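Local structure of mannose-specific lectin 3 chain 2 (Crocus vernus, 3MEZ) at residues 61-64 with 68-71. The protein probably binds mannose and weakly agglutinates trypsin-treated rabbit erythrocytes, as one chain of a heterotetrameric bulb-type lectin. Residues are numbered along the deposited sequence; the frame is centred on the assembly and turned at random.
Sequences MRLG and ELDI. Unlike the reference sequence in segment 68-71: E68 (reference Gln).
R62 and D70 face each other as a hydrogen-bonded antiparallel pair: R62 N donates to D70 O at 3.1 Å, and D70 N returns a bond to R62 O at 3.2 Å. A third backbone bond, G64 N to E68 O (3.0 Å), closes the pairing at the turn. On the face carrying M61, L63, L69 and I71 the contact is apolar. L69 CD2 reaches between its two partners across the strands, 3.4 Å from M61 SD and 4.0 Å from L63 CD1. With M61 CG anti to the backbone N (chi1 -157°), the bend at chi2 (-95°) carries SD to L69, while CG lies against I71 CG1. The two strands form a beta hairpin at the middle of a four-stranded antiparallel sheet of the bulb-type lectin domain, flanked by strands 14-16 and 78-81; M61 and I71 both pack against M30 of strand 26-30. On the face of R62 and D70 a water joins the polar groups, in plane at the guanidinium edge, accepting from R62 NH1 at 2.8 Å and donating to D70 OD2 and R62 O. R62 NH2 forms a salt bridge with D74 OD1 of the second subunit. The E68 carboxylate lies against G64, OE2 3.2 Å from G64 CA and bonded to S66 N within the turn.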
loop_
_atom_site.group_PDB
_atom_site.type_symbol
_atom_site.label_atom_id
_atom_site.label_comp_id
_atom_site.label_asym_id
_atom_site.label_seq_id
_atom_site.Cartn_x
_atom_site.Cartn_y
_atom_site.Cartn_z
ATOM N N MET B 61 -3.943 -10.060 -4.059
ATOM C CA MET B 61 -2.745 -10.626 -4.607
ATOM C C MET B 61 -1.477 -10.077 -3.947
ATOM O O MET B 61 -1.391 -8.940 -3.641
ATOM C CB MET B 61 -2.681 -10.408 -6.097
ATOM C CG MET B 61 -1.827 -11.367 -6.756
ATOM S SD MET B 61 -0.233 -10.681 -6.930
ATOM C CE MET B 61 -0.437 -9.759 -8.399
ATOM N N ARG B 62 -0.537 -10.965 -3.701
ATOM C CA ARG B 62 0.683 -10.638 -3.033
ATOM C C ARG B 62 1.869 -11.322 -3.674
ATOM O O ARG B 62 1.833 -12.473 -3.912
ATOM C CB ARG B 62 0.612 -11.018 -1.545
ATOM C CG ARG B 62 1.892 -10.836 -0.771
ATOM C CD ARG B 62 1.811 -11.229 0.716
ATOM N NE ARG B 62 3.037 -11.064 1.479
ATOM C CZ ARG B 62 4.033 -11.934 1.525
ATOM N NH1 ARG B 62 3.967 -13.040 0.860
ATOM N NH2 ARG B 62 5.088 -11.714 2.245
ATOM N N LEU B 63 2.927 -10.571 -3.877
ATOM C CA LEU B 63 4.176 -11.107 -4.328
ATOM C C LEU B 63 5.039 -11.363 -3.107
ATOM O O LEU B 63 5.305 -10.497 -2.323
ATOM C CB LEU B 63 4.869 -10.149 -5.293
ATOM C CG LEU B 63 6.282 -10.479 -5.763
ATOM C CD1 LEU B 63 6.307 -11.769 -6.473
ATOM C CD2 LEU B 63 6.894 -9.399 -6.638
ATOM N N GLY B 64 5.439 -12.611 -2.982
ATOM C CA GLY B 64 6.206 -13.086 -1.872
ATOM C C GLY B 64 7.706 -12.935 -1.985
ATOM O O GLY B 64 8.196 -12.489 -2.956
ATOM N N GLU B 68 6.891 -16.140 -5.353
ATOM C CA GLU B 68 5.549 -16.665 -5.530
ATOM C C GLU B 68 4.482 -15.591 -5.627
ATOM O O GLU B 68 4.559 -14.663 -4.924
ATOM C CB GLU B 68 5.209 -17.664 -4.398
ATOM C CG GLU B 68 4.760 -17.092 -3.058
ATOM C CD GLU B 68 5.890 -16.606 -2.169
ATOM O OE1 GLU B 68 5.835 -16.717 -0.949
ATOM O OE2 GLU B 68 6.830 -16.079 -2.685
ATOM N N LEU B 69 3.482 -15.771 -6.467
ATOM C CA LEU B 69 2.299 -14.931 -6.488
ATOM C C LEU B 69 1.082 -15.680 -5.992
ATOM O O LEU B 69 0.639 -16.576 -6.639
ATOM C CB LEU B 69 1.961 -14.513 -7.898
ATOM C CG LEU B 69 2.616 -13.451 -8.727
ATOM C CD1 LEU B 69 1.841 -13.329 -10.024
ATOM C CD2 LEU B 69 2.621 -12.164 -8.014
ATOM N N ASP B 70 0.538 -15.253 -4.867
ATOM C CA ASP B 70 -0.637 -15.824 -4.244
ATOM C C ASP B 70 -1.847 -14.914 -4.374
ATOM O O ASP B 70 -1.729 -13.757 -4.174
ATOM C CB ASP B 70 -0.408 -16.065 -2.744
ATOM C CG ASP B 70 0.798 -16.924 -2.449
ATOM O OD1 ASP B 70 0.871 -18.007 -2.960
ATOM O OD2 ASP B 70 1.672 -16.507 -1.720
ATOM N N ILE B 71 -2.986 -15.475 -4.717
ATOM C CA ILE B 71 -4.250 -14.835 -4.562
ATOM C C ILE B 71 -4.930 -15.413 -3.322
ATOM O O ILE B 71 -5.170 -16.577 -3.227
ATOM C CB ILE B 71 -5.173 -14.996 -5.759
ATOM C CG1 ILE B 71 -4.505 -14.507 -7.014
ATOM C CG2 ILE B 71 -6.387 -14.261 -5.543
ATOM C CD1 ILE B 71 -5.250 -14.754 -8.220
HETATM O O HOH W 1 2.532 -14.039 -1.371
#